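Local coordinates for putative carbohydrate binding protein (Pseudomonas aeruginosa, PDB 3QEC), which probably binds sulfated carbohydrates such as heparin and is possibly a carbohydrate transporter with a role in biofilm formation, at residues A[9-14]-A[52-57]; A[106-111]-A[133-138]; A[24-29]-A[99-104]; A[45-50]-A[91-96]; A[30-35]-A[113-118]. One frame throughout, in Å; residues are numbered along the deposited sequence.

Contact 1. Residues A[9-14]-A[52-57]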
# COMPACT_ATOMS: atom_id res chain seq x y z
N ASP A 9 2.94 -18.71 -9.45
CA ASP A 9 4.34 -18.58 -9.86
C ASP A 9 4.61 -17.14 -10.30
O ASP A 9 3.72 -16.50 -10.88
CB ASP A 9 4.68 -19.56 -11.00
CG ASP A 9 4.61 -21.04 -10.67
OD1 ASP A 9 4.87 -21.41 -9.49
OD2 ASP A 9 4.39 -21.85 -11.60
N PHE A 10 5.82 -16.62 -10.00
CA PHE A 10 6.22 -15.26 -10.39
C PHE A 10 6.06 -15.09 -11.92
O PHE A 10 6.67 -15.85 -12.67
CB PHE A 10 7.66 -14.96 -9.92
CG PHE A 10 8.09 -13.53 -10.16
CD1 PHE A 10 7.71 -12.52 -9.28
CD2 PHE A 10 8.87 -13.20 -11.26
CE1 PHE A 10 8.12 -11.21 -9.50
CE2 PHE A 10 9.28 -11.89 -11.47
CZ PHE A 10 8.91 -10.90 -10.59
N PRO A 11 5.18 -14.16 -12.38
CA PRO A 11 4.94 -14.01 -13.83
C PRO A 11 5.92 -13.04 -14.51
O PRO A 11 5.66 -11.83 -14.58
CB PRO A 11 3.50 -13.48 -13.88
CG PRO A 11 3.30 -12.78 -12.57
CD PRO A 11 4.35 -13.21 -11.60
N GLU A 12 7.02 -13.58 -15.01
CA GLU A 12 8.11 -12.83 -15.66
C GLU A 12 7.60 -11.92 -16.78
O GLU A 12 7.97 -10.73 -16.78
CB GLU A 12 9.18 -13.79 -16.20
CG GLU A 12 9.94 -14.54 -15.11
CD GLU A 12 10.79 -15.74 -15.51
OE1 GLU A 12 11.30 -15.77 -16.66
OE2 GLU A 12 10.98 -16.64 -14.66
N HIS A 13 6.73 -12.45 -17.70
CA HIS A 13 6.15 -11.73 -18.82
C HIS A 13 5.42 -10.43 -18.35
O HIS A 13 5.54 -9.38 -18.99
CB HIS A 13 5.22 -12.68 -19.61
CG HIS A 13 4.17 -13.36 -18.78
ND1 HIS A 13 4.48 -14.45 -17.97
CD2 HIS A 13 2.85 -13.10 -18.68
CE1 HIS A 13 3.35 -14.79 -17.40
NE2 HIS A 13 2.34 -14.02 -17.80
N GLU A 14 4.64 -10.55 -17.27
CA GLU A 14 3.87 -9.42 -16.74
C GLU A 14 4.78 -8.28 -16.31
O GLU A 14 4.46 -7.13 -16.60
CB GLU A 14 2.97 -9.86 -15.58
CG GLU A 14 1.75 -10.62 -16.05
CD GLU A 14 0.80 -11.03 -14.95
OE1 GLU A 14 0.63 -10.24 -13.99
OE2 GLU A 14 0.19 -12.12 -15.06
N ALA A 52 0.71 -3.59 -10.85
CA ALA A 52 -0.49 -4.35 -10.48
C ALA A 52 -0.53 -5.69 -11.25
O ALA A 52 -1.21 -5.79 -12.27
CB ALA A 52 -1.75 -3.53 -10.74
N THR A 53 0.22 -6.69 -10.78
CA THR A 53 0.33 -7.99 -11.45
C THR A 53 -0.60 -9.03 -10.82
O THR A 53 -1.11 -8.83 -9.71
CB THR A 53 1.79 -8.49 -11.43
OG1 THR A 53 2.22 -8.67 -10.08
CG2 THR A 53 2.74 -7.57 -12.20
N SER A 54 -0.81 -10.16 -11.53
CA SER A 54 -1.64 -11.26 -11.05
C SER A 54 -1.05 -11.86 -9.75
O SER A 54 -1.80 -12.34 -8.89
CB SER A 54 -1.80 -12.32 -12.14
OG SER A 54 -0.56 -12.96 -12.42
N TYR A 55 0.29 -11.77 -9.59
CA TYR A 55 1.10 -12.20 -8.45
C TYR A 55 0.72 -11.38 -7.19
O TYR A 55 0.32 -11.97 -6.18
CB TYR A 55 2.61 -12.05 -8.79
CG TYR A 55 3.57 -12.58 -7.75
CD1 TYR A 55 3.69 -13.95 -7.51
CD2 TYR A 55 4.40 -11.72 -7.02
CE1 TYR A 55 4.58 -14.44 -6.55
CE2 TYR A 55 5.27 -12.20 -6.04
CZ TYR A 55 5.36 -13.56 -5.81
OH TYR A 55 6.23 -14.03 -4.86
N MSE A 56 0.80 -10.03 -7.27
CA MSE A 56 0.47 -9.15 -6.13
C MSE A 56 -1.06 -9.01 -5.88
O MSE A 56 -1.45 -8.72 -4.75
CB MSE A 56 1.14 -7.78 -6.28
CG MSE A 56 2.68 -7.85 -6.15
SE MSE A 56 3.30 -8.92 -4.63
CE MSE A 56 2.93 -7.65 -3.19
N LYS A 57 -1.91 -9.29 -6.90
CA LYS A 57 -3.37 -9.30 -6.74
C LYS A 57 -3.75 -10.36 -5.71
O LYS A 57 -4.57 -10.11 -4.82
CB LYS A 57 -4.06 -9.57 -8.09
CG LYS A 57 -5.59 -9.70 -8.01
CD LYS A 57 -6.19 -9.97 -9.38
CE LYS A 57 -7.69 -10.07 -9.34
NZ LYS A 57 -8.26 -10.14 -10.72
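The loop at F10 and P11 runs beside the first turn of helix 54-63, with CA of F10 6.3 Å from CA of Y55; four residues on, CA of E14 lies 6.5 Å from CA of T53. Each segment enters a helix here, P11 standing at the N-cap of helix 12-16 and T53 at that of helix 54-63. E14 bridges the gap with an extended side chain, and both its carboxylate oxygens are used on S54. E14 OE1 receives the backbone N-H of S54 on its syn lone pair, an almost straight bond (172°) of 2.9 Å from S54 N. E14 OE2 takes the S54 hydroxyl, also syn but somewhat out of the carboxylate plane, at 2.9 Å from S54 OG. E14 thus adds an acceptor from another part of the chain to a helix N terminus that already has its own cap: T53 OG1 accepts a weak bond from the N-H of selenomethionine M56, and has a further partner in Y15 OH. The carboxylate would probably be favoured by the positive end of the helix dipole. Further along, the rings of F10 and Y55 form a T-shaped (edge-to-face) pair, planes at 77°, with CD1 of F10 over one face of Y55 toward its rim. CD of P11 packs 3.5 Å from CB of Y55. The hydroxyl of Y55 bonds D81 N, and the ring of F10 also stacks with Y15.

Contact 2. Residues A[106-111]-A[133-138]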
# COMPACT_ATOMS: atom_id res chain seq x y z
N ASN A 106 4.06 5.17 -17.16
CA ASN A 106 2.73 4.82 -17.62
C ASN A 106 2.49 3.37 -17.23
O ASN A 106 3.38 2.54 -17.41
CB ASN A 106 2.68 5.00 -19.14
CG ASN A 106 1.37 4.65 -19.81
OD1 ASN A 106 0.67 5.52 -20.32
ND2 ASN A 106 1.10 3.38 -19.97
N GLY A 107 1.33 3.08 -16.65
CA GLY A 107 0.99 1.74 -16.21
C GLY A 107 -0.03 1.67 -15.11
O GLY A 107 -0.63 2.69 -14.76
N THR A 108 -0.27 0.46 -14.59
CA THR A 108 -1.25 0.22 -13.53
C THR A 108 -0.52 -0.29 -12.30
O THR A 108 0.34 -1.15 -12.40
CB THR A 108 -2.38 -0.70 -14.01
OG1 THR A 108 -2.79 -0.26 -15.31
CG2 THR A 108 -3.59 -0.66 -13.05
N TYR A 109 -0.85 0.29 -11.13
CA TYR A 109 -0.13 0.02 -9.89
C TYR A 109 -1.01 -0.27 -8.70
O TYR A 109 -2.18 0.11 -8.66
CB TYR A 109 0.71 1.28 -9.50
CG TYR A 109 1.71 1.73 -10.54
CD1 TYR A 109 1.34 2.56 -11.59
CD2 TYR A 109 3.06 1.37 -10.44
CE1 TYR A 109 2.25 2.96 -12.55
CE2 TYR A 109 3.99 1.78 -11.39
CZ TYR A 109 3.58 2.56 -12.46
OH TYR A 109 4.48 2.96 -13.40
N TYR A 110 -0.39 -0.89 -7.69
CA TYR A 110 -0.90 -1.05 -6.33
C TYR A 110 -0.18 -0.01 -5.51
O TYR A 110 1.05 0.08 -5.61
CB TYR A 110 -0.69 -2.46 -5.73
CG TYR A 110 -1.68 -3.50 -6.23
CD1 TYR A 110 -3.05 -3.36 -6.00
CD2 TYR A 110 -1.25 -4.62 -6.92
CE1 TYR A 110 -3.96 -4.29 -6.49
CE2 TYR A 110 -2.15 -5.54 -7.44
CZ TYR A 110 -3.51 -5.39 -7.21
OH TYR A 110 -4.39 -6.32 -7.69
N ILE A 111 -0.92 0.81 -4.79
CA ILE A 111 -0.34 1.81 -3.87
C ILE A 111 -0.79 1.29 -2.47
O ILE A 111 -1.97 1.01 -2.27
CB ILE A 111 -0.71 3.27 -4.24
CG1 ILE A 111 0.11 4.29 -3.41
CG2 ILE A 111 -2.23 3.54 -4.26
CD1 ILE A 111 0.11 5.72 -4.02
N THR A 133 -4.68 -0.82 0.75
CA THR A 133 -4.16 -0.96 -0.62
C THR A 133 -5.22 -0.55 -1.64
O THR A 133 -6.36 -1.02 -1.56
CB THR A 133 -3.70 -2.43 -0.83
OG1 THR A 133 -2.76 -2.79 0.19
CG2 THR A 133 -3.14 -2.70 -2.22
N LYS A 134 -4.83 0.29 -2.61
CA LYS A 134 -5.69 0.76 -3.70
C LYS A 134 -4.99 0.59 -5.05
O LYS A 134 -3.75 0.46 -5.11
CB LYS A 134 -6.06 2.25 -3.49
CG LYS A 134 -6.95 2.53 -2.28
CD LYS A 134 -8.42 2.23 -2.55
CE LYS A 134 -9.27 2.33 -1.32
NZ LYS A 134 -10.70 2.14 -1.65
N LEU A 135 -5.78 0.61 -6.15
CA LEU A 135 -5.27 0.59 -7.52
C LEU A 135 -5.13 2.02 -8.03
O LEU A 135 -6.06 2.83 -7.85
CB LEU A 135 -6.23 -0.19 -8.45
CG LEU A 135 -6.18 -1.74 -8.47
CD1 LEU A 135 -7.48 -2.31 -9.05
CD2 LEU A 135 -4.98 -2.27 -9.30
N VAL A 136 -4.00 2.34 -8.73
CA VAL A 136 -3.83 3.66 -9.38
C VAL A 136 -3.34 3.44 -10.83
O VAL A 136 -2.40 2.67 -11.06
CB VAL A 136 -2.96 4.69 -8.58
CG1 VAL A 136 -1.61 4.12 -8.16
CG2 VAL A 136 -2.79 6.01 -9.34
N THR A 137 -4.00 4.08 -11.80
CA THR A 137 -3.67 4.02 -13.22
C THR A 137 -2.96 5.31 -13.64
O THR A 137 -3.35 6.41 -13.24
CB THR A 137 -4.95 3.78 -14.07
OG1 THR A 137 -5.55 2.56 -13.66
CG2 THR A 137 -4.65 3.67 -15.53
N VAL A 138 -1.90 5.18 -14.46
CA VAL A 138 -1.13 6.33 -14.92
C VAL A 138 -1.01 6.25 -16.44
O VAL A 138 -0.49 5.26 -16.94
CB VAL A 138 0.26 6.42 -14.22
CG1 VAL A 138 1.03 7.68 -14.66
CG2 VAL A 138 0.11 6.38 -12.69
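Y110 and L135 turn their side chains the same way, CG anti to the carbonyl carbon in each (chi1 -78° and -80°), and the two lie side by side on one face of the hairpin. CD2 of L135 consequently rests against the ring of Y110, 3.6 Å from CE1, while CG2 of T133 meets the same ring at CD1. T108 and T137 repeat this parallel arrangement further along that face. On the face of Y109, I111, V136 and V138, CG1 of V136 sits between CB of Y109 (3.9 Å) and CG2 of I111 (4.0 Å), and CG2 of V138 approaches CE1 of Y109. The backbones form a regular antiparallel pairing, strand axes 4.7 Å apart at 155°. G107 with V138, Y109 with V136 and I111 with K134 are the hydrogen-bonded pairs, each closed by two N-H to O=C bonds; V136 N to Y109 O is 2.9 Å. G107 has backbone angles at which a CB would press on the preceding carbonyl oxygen. The ring of Y110 also meets Y60 of helix 54-63, whereas I111 and V136 pack on L49. The chemistry is therefore divided: six backbone bonds satisfy the facing N-H and C=O groups of G107, Y109, I111, K134, V136 and V138, T108 and Y110 bond A52 and E50 on the other edge, and the buried side chains of Y109, I111, V136 and V138 give the core an apolar face.

Contact 3. Residues A[24-29]-A[99-104]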
# COMPACT_ATOMS: atom_id res chain seq x y z
N GLY A 24 5.53 10.83 -14.70
CA GLY A 24 4.34 10.97 -13.87
C GLY A 24 4.58 11.36 -12.43
O GLY A 24 5.58 10.97 -11.83
N VAL A 25 3.65 12.16 -11.88
CA VAL A 25 3.64 12.67 -10.51
C VAL A 25 2.41 12.12 -9.78
O VAL A 25 1.30 12.26 -10.29
CB VAL A 25 3.65 14.24 -10.51
CG1 VAL A 25 3.30 14.81 -9.15
CG2 VAL A 25 4.99 14.78 -11.00
N ILE A 26 2.60 11.51 -8.60
CA ILE A 26 1.50 10.98 -7.76
C ILE A 26 1.56 11.71 -6.42
O ILE A 26 2.62 11.82 -5.82
CB ILE A 26 1.52 9.42 -7.59
CG1 ILE A 26 1.29 8.71 -8.94
CG2 ILE A 26 0.46 8.96 -6.55
CD1 ILE A 26 1.25 7.14 -8.89
N ASN A 27 0.40 12.25 -5.98
CA ASN A 27 0.20 12.94 -4.69
C ASN A 27 -0.89 12.24 -3.94
O ASN A 27 -1.85 11.76 -4.54
CB ASN A 27 -0.18 14.41 -4.87
CG ASN A 27 0.70 15.17 -5.81
OD1 ASN A 27 0.35 15.40 -6.97
ND2 ASN A 27 1.86 15.56 -5.34
N GLY A 28 -0.80 12.23 -2.63
CA GLY A 28 -1.85 11.60 -1.86
C GLY A 28 -1.77 11.86 -0.39
O GLY A 28 -0.84 12.51 0.09
N ASP A 29 -2.76 11.30 0.32
CA ASP A 29 -2.94 11.41 1.76
C ASP A 29 -3.24 10.06 2.34
O ASP A 29 -4.01 9.29 1.74
CB ASP A 29 -4.07 12.40 2.08
CG ASP A 29 -3.77 13.83 1.67
OD1 ASP A 29 -2.92 14.47 2.33
OD2 ASP A 29 -4.37 14.30 0.68
N PHE A 99 2.05 12.20 0.99
CA PHE A 99 3.13 11.52 0.28
C PHE A 99 3.19 11.99 -1.18
O PHE A 99 2.19 12.49 -1.71
CB PHE A 99 2.96 9.99 0.34
CG PHE A 99 1.68 9.44 -0.25
CD1 PHE A 99 1.56 9.23 -1.63
CD2 PHE A 99 0.62 9.08 0.57
CE1 PHE A 99 0.38 8.73 -2.17
CE2 PHE A 99 -0.56 8.55 0.03
CZ PHE A 99 -0.67 8.37 -1.34
N ASP A 100 4.36 11.84 -1.81
CA ASP A 100 4.60 12.25 -3.20
C ASP A 100 5.54 11.26 -3.89
O ASP A 100 6.48 10.78 -3.26
CB ASP A 100 5.20 13.67 -3.24
CG ASP A 100 4.38 14.74 -2.54
OD1 ASP A 100 3.46 15.29 -3.17
OD2 ASP A 100 4.64 15.00 -1.34
N PHE A 101 5.29 10.97 -5.18
CA PHE A 101 6.12 10.12 -6.03
C PHE A 101 6.44 10.91 -7.28
O PHE A 101 5.58 11.66 -7.76
CB PHE A 101 5.44 8.80 -6.39
CG PHE A 101 5.26 7.80 -5.27
CD1 PHE A 101 4.10 7.81 -4.49
CD2 PHE A 101 6.20 6.79 -5.06
CE1 PHE A 101 3.91 6.85 -3.48
CE2 PHE A 101 6.00 5.83 -4.05
CZ PHE A 101 4.86 5.87 -3.27
N ASP A 102 7.65 10.76 -7.81
CA ASP A 102 8.07 11.45 -9.02
C ASP A 102 8.58 10.43 -10.06
O ASP A 102 8.89 9.30 -9.69
CB ASP A 102 9.12 12.53 -8.70
CG ASP A 102 10.39 12.01 -8.06
OD1 ASP A 102 11.27 11.50 -8.81
OD2 ASP A 102 10.51 12.11 -6.82
N HIS A 103 8.63 10.84 -11.35
CA HIS A 103 9.09 10.02 -12.48
C HIS A 103 8.37 8.65 -12.54
O HIS A 103 9.00 7.61 -12.80
CB HIS A 103 10.62 9.86 -12.46
CG HIS A 103 11.33 11.17 -12.66
ND1 HIS A 103 11.85 11.87 -11.59
CD2 HIS A 103 11.48 11.90 -13.78
CE1 HIS A 103 12.35 12.99 -12.10
NE2 HIS A 103 12.14 13.05 -13.42
N ILE A 104 7.04 8.65 -12.36
CA ILE A 104 6.23 7.44 -12.40
C ILE A 104 5.89 7.08 -13.86
O ILE A 104 5.24 7.86 -14.57
CB ILE A 104 4.96 7.54 -11.49
CG1 ILE A 104 5.32 7.74 -10.01
CG2 ILE A 104 4.00 6.33 -11.66
CD1 ILE A 104 6.50 6.87 -9.47
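The ring of F99 lies flat over G28: CA of G28 is 3.7 Å from the ring centroid and 22° off the ring normal, a CH-pi contact in which the aromatic side chain covers the place of the missing CB. Chi1 of 59° swings CG between the backbone N and the carbonyl carbon of F99, which carries the ring across to the opposite strand. Beside it, CB of I26 meets CB of F101, and the side chains of I26 and I104 cross at about a right angle, CD1 of I26 4.0 Å from CG2 of I104. On the reverse face N27 ND2 donates to D100 OD1 at 2.7 Å, a tentative bond because it is made in one of two D100 conformers. Two-way backbone bonds join G28 with F99 and I26 with F101. Then the register slips by one, since H103 and I104 both face G24, a G1 beta bulge. I104 N still reaches G24 O at 2.8 Å, and H103 ND1 binds D102 OD1 alongside. Further out, strand 146-148 flanks strand 24-33 in parallel and K145 forms a salt bridge with D29. From the other sheet I111 packs on I26, F99 and F101, and L49 on I26, F101 and I104. Two surfaces of different chemistry result: I26, F99, F101 and I104 present hydrocarbon to the core, whereas N27 and D100 make the outer face polar.

Contact 4. Residues A[45-50]-A[91-96]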
# COMPACT_ATOMS: atom_id res chain seq x y z
N THR A 45 5.28 7.51 7.70
CA THR A 45 4.91 6.14 7.36
C THR A 45 5.30 5.84 5.91
O THR A 45 5.06 6.67 5.03
CB THR A 45 3.39 5.95 7.60
OG1 THR A 45 3.11 6.24 8.97
CG2 THR A 45 2.91 4.55 7.28
N LYS A 46 5.90 4.65 5.68
CA LYS A 46 6.32 4.21 4.35
C LYS A 46 5.11 3.80 3.51
O LYS A 46 4.19 3.15 4.01
CB LYS A 46 7.34 3.07 4.44
CG LYS A 46 8.74 3.56 4.78
CD LYS A 46 9.76 2.44 4.79
CE LYS A 46 11.12 2.91 5.23
NZ LYS A 46 12.13 1.82 5.20
N VAL A 47 5.11 4.22 2.24
CA VAL A 47 4.09 3.95 1.21
C VAL A 47 4.79 3.28 0.02
O VAL A 47 5.82 3.78 -0.43
CB VAL A 47 3.29 5.23 0.79
CG1 VAL A 47 2.28 4.94 -0.30
CG2 VAL A 47 2.60 5.88 1.99
N ALA A 48 4.28 2.15 -0.44
CA ALA A 48 4.83 1.39 -1.57
C ALA A 48 3.97 1.55 -2.82
O ALA A 48 2.74 1.57 -2.74
CB ALA A 48 4.93 -0.09 -1.20
N LEU A 49 4.64 1.64 -3.98
CA LEU A 49 3.98 1.73 -5.28
C LEU A 49 4.66 0.73 -6.22
O LEU A 49 5.87 0.82 -6.44
CB LEU A 49 4.07 3.18 -5.81
CG LEU A 49 3.50 3.46 -7.18
CD1 LEU A 49 2.03 3.76 -7.10
CD2 LEU A 49 4.22 4.61 -7.83
N GLU A 50 3.91 -0.28 -6.70
CA GLU A 50 4.47 -1.35 -7.53
C GLU A 50 3.52 -1.79 -8.66
O GLU A 50 2.32 -1.57 -8.53
CB GLU A 50 4.81 -2.56 -6.65
CG GLU A 50 3.62 -3.24 -5.97
CD GLU A 50 4.07 -4.35 -5.05
OE1 GLU A 50 4.72 -5.31 -5.54
OE2 GLU A 50 3.85 -4.23 -3.83
N ALA A 91 7.89 5.91 -0.88
CA ALA A 91 7.81 7.27 -0.36
C ALA A 91 7.44 7.22 1.11
O ALA A 91 6.74 6.30 1.53
CB ALA A 91 6.79 8.08 -1.13
N THR A 92 7.91 8.19 1.90
CA THR A 92 7.58 8.35 3.31
C THR A 92 6.65 9.57 3.44
O THR A 92 6.97 10.63 2.89
CB THR A 92 8.86 8.51 4.17
OG1 THR A 92 9.67 7.34 4.04
CG2 THR A 92 8.56 8.74 5.64
N THR A 93 5.51 9.41 4.16
CA THR A 93 4.57 10.51 4.38
C THR A 93 5.20 11.55 5.30
O THR A 93 6.10 11.20 6.07
CB THR A 93 3.24 10.01 4.96
OG1 THR A 93 3.48 9.49 6.27
CG2 THR A 93 2.53 8.97 4.07
N ASP A 94 4.74 12.81 5.23
CA ASP A 94 5.26 13.88 6.09
C ASP A 94 4.47 13.95 7.41
O ASP A 94 3.74 13.02 7.77
CB ASP A 94 5.28 15.24 5.36
CG ASP A 94 3.96 15.82 4.87
OD1 ASP A 94 2.90 15.47 5.45
OD2 ASP A 94 3.98 16.64 3.94
N GLN A 95 4.60 15.08 8.13
CA GLN A 95 3.95 15.37 9.40
C GLN A 95 2.41 15.51 9.27
O GLN A 95 1.71 15.51 10.28
CB GLN A 95 4.58 16.63 10.06
CG GLN A 95 4.74 17.89 9.16
CD GLN A 95 5.80 17.85 8.05
OE1 GLN A 95 6.82 17.14 8.10
NE2 GLN A 95 5.58 18.64 7.01
N ASN A 96 1.87 15.57 8.02
CA ASN A 96 0.43 15.70 7.79
C ASN A 96 -0.16 14.53 7.01
O ASN A 96 -1.30 14.61 6.54
CB ASN A 96 0.13 17.01 7.06
CG ASN A 96 0.34 18.22 7.93
OD1 ASN A 96 1.33 18.94 7.77
ND2 ASN A 96 -0.58 18.47 8.86
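T93 and T45 meet where strand 89-92, outermost in its antiparallel sheet, leaves its neighbour 46-51. Chi1 of 66° puts OG1 of T93 between its backbone N and carbonyl carbon, turned back on T45. There T93 OG1 accepts T45 N at 3.0 Å in a nearly straight bond (171°), as a sheet carbonyl would. The same OG1 has a second partner in the carbonyl of G42, so the hydroxyl joins two backbone groups. In return T93 N donates to T45 O. The methyl of T93 lies anti to the carbonyl carbon, beside T45 O, and its CG2 meets CG2 of V47 at 3.7 Å, the two side chains crossing at about a right angle on the core side, where T93 also touches F99. V47 and A91 form a hydrogen-bonded pair; K46 and T92, non-hydrogen-bonded, turn to the other face, where CG of K46 lies 4.0 Å from OG1 of T92. A bound diethylene glycol, probably from the crystallisation liquor, bonds to T45 OG1, which also bonds T43 O, and to T92 O. Beyond the strand the chain bends in an Asx turn: N96 N approaches D94 OD1 from above the carboxylate plane, at 2.8 Å.

Contact 5. Residues A[30-35]-A[113-118]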
# COMPACT_ATOMS: atom_id res chain seq x y z
N LEU A 30 -2.60 9.74 3.47
CA LEU A 30 -2.77 8.48 4.18
C LEU A 30 -3.42 8.71 5.54
O LEU A 30 -2.95 9.55 6.32
CB LEU A 30 -1.43 7.73 4.34
CG LEU A 30 -1.41 6.53 5.30
CD1 LEU A 30 -2.13 5.32 4.71
CD2 LEU A 30 0.00 6.15 5.68
N TYR A 31 -4.51 7.95 5.81
CA TYR A 31 -5.21 7.98 7.10
C TYR A 31 -6.17 6.80 7.23
O TYR A 31 -6.63 6.25 6.23
CB TYR A 31 -5.95 9.32 7.35
CG TYR A 31 -7.22 9.53 6.55
CD1 TYR A 31 -7.18 10.06 5.27
CD2 TYR A 31 -8.47 9.26 7.11
CE1 TYR A 31 -8.35 10.29 4.54
CE2 TYR A 31 -9.64 9.48 6.39
CZ TYR A 31 -9.58 10.00 5.11
OH TYR A 31 -10.75 10.22 4.43
N LEU A 32 -6.45 6.42 8.48
CA LEU A 32 -7.41 5.37 8.81
C LEU A 32 -8.30 5.90 9.92
O LEU A 32 -7.99 6.96 10.46
CB LEU A 32 -6.71 4.03 9.18
CG LEU A 32 -6.04 3.26 8.01
CD1 LEU A 32 -5.45 1.95 8.50
CD2 LEU A 32 -7.00 3.00 6.85
N THR A 33 -9.42 5.24 10.23
CA THR A 33 -10.35 5.71 11.27
C THR A 33 -10.40 4.72 12.43
O THR A 33 -10.51 3.53 12.21
CB THR A 33 -11.77 5.92 10.69
OG1 THR A 33 -11.71 6.82 9.59
CG2 THR A 33 -12.75 6.45 11.70
N SER A 34 -10.40 5.23 13.66
CA SER A 34 -10.52 4.42 14.87
C SER A 34 -11.93 3.81 14.97
O SER A 34 -12.85 4.26 14.28
CB SER A 34 -10.24 5.28 16.10
OG SER A 34 -10.61 4.61 17.29
N ALA A 35 -12.11 2.82 15.85
CA ALA A 35 -13.40 2.18 16.12
C ALA A 35 -14.35 3.15 16.83
O ALA A 35 -15.57 2.96 16.81
CB ALA A 35 -13.18 0.94 16.96
N SER A 113 0.12 0.78 2.04
CA SER A 113 0.73 1.20 3.30
C SER A 113 0.17 0.41 4.50
O SER A 113 -0.82 -0.32 4.36
CB SER A 113 0.52 2.70 3.53
OG SER A 113 1.43 3.19 4.50
N GLU A 114 0.83 0.55 5.66
CA GLU A 114 0.43 -0.07 6.92
C GLU A 114 0.47 1.00 8.01
O GLU A 114 1.51 1.61 8.26
CB GLU A 114 1.32 -1.28 7.27
CG GLU A 114 0.99 -1.93 8.60
CD GLU A 114 1.44 -3.37 8.80
OE1 GLU A 114 1.94 -3.99 7.84
OE2 GLU A 114 1.23 -3.89 9.92
N LEU A 115 -0.68 1.24 8.63
CA LEU A 115 -0.81 2.24 9.68
C LEU A 115 -1.53 1.62 10.88
O LEU A 115 -2.70 1.26 10.79
CB LEU A 115 -1.54 3.48 9.12
CG LEU A 115 -1.95 4.57 10.10
CD1 LEU A 115 -0.74 5.20 10.80
CD2 LEU A 115 -2.78 5.61 9.40
N THR A 116 -0.80 1.47 11.99
CA THR A 116 -1.32 0.92 13.24
C THR A 116 -0.98 1.88 14.39
O THR A 116 -0.02 2.64 14.32
CB THR A 116 -0.83 -0.52 13.49
OG1 THR A 116 0.58 -0.52 13.70
CG2 THR A 116 -1.18 -1.48 12.36
N TRP A 117 -1.81 1.86 15.44
CA TRP A 117 -1.64 2.67 16.63
C TRP A 117 -2.32 1.96 17.81
O TRP A 117 -2.95 0.92 17.63
CB TRP A 117 -2.16 4.11 16.42
CG TRP A 117 -3.63 4.21 16.18
CD1 TRP A 117 -4.60 4.41 17.12
CD2 TRP A 117 -4.32 4.00 14.94
NE1 TRP A 117 -5.85 4.32 16.55
CE2 TRP A 117 -5.71 4.11 15.20
CE3 TRP A 117 -3.90 3.74 13.62
CZ2 TRP A 117 -6.67 3.98 14.19
CZ3 TRP A 117 -4.86 3.60 12.63
CH2 TRP A 117 -6.22 3.72 12.92
N SER A 118 -2.14 2.51 19.02
CA SER A 118 -2.68 1.94 20.24
C SER A 118 -3.81 2.76 20.82
O SER A 118 -3.77 4.00 20.84
CB SER A 118 -1.59 1.78 21.29
OG SER A 118 -0.97 0.52 21.13
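L32 and L115 face each other across two strands that belong to different sheets, with axes 8.0 Å apart at closest approach and running in broadly the same direction at a crossing angle of -46°. That separation leaves room for a layer of side chains, and L30, L32, L115 and W117 fill it. CG of L115 is anti to its backbone N (chi1 172°), which brings CD2 to the opposing backbone, 3.9 Å from L32 N and 4.1 Å from Y31 CA. L32 answers in the other direction: its CD1 reaches the carbonyl oxygen of L115. At one end the forked tip of L30 straddles S113, CD2 3.5 Å from OG and CD1 3.9 Å from CB, but the polar partner of that hydroxyl is the carbonyl of K46. At the other end W117 presents the edge of its six-membered ring. CH2 of W117 comes to 3.8 Å from CB of L32, and CZ2 of W117 lies 3.9 Å from CA of S34, which sits in the ring plane, so the indole meets L32 and the chain just beyond the strand edge-on. S34 itself uses its hydroxyl on E128, which also touches W117. Within its own sheet L32 bonds Q40 and L115 bonds G130. Leucine-rich face-to-face packing of this kind, with a tryptophan closing one end, is consistent with the apolar layer between the two sheets of a beta-sandwich-like fold.

From the N terminus, contact 1 is the first to close, bringing the entry of helix 12-16 onto the start of helix 54-63. Its loop is crossed by contacts 3, 4 and 5, which open inside it and close later. Contact 4 closes next, nested within both 3 and 5, and secures the outer strand 89-92 to strand 46-51. Contact 3 then joins strands 24-33 and 98-104 in the mixed sheet. Contact 2 opens after it, in series with 1, 3 and 4, and builds the hairpin 107-120/125-138. Contact 5 crosses contacts 2 and 3 and spans the two sheets; A52 N to T108 O, 2.9 Å, connects contacts 1 and 2.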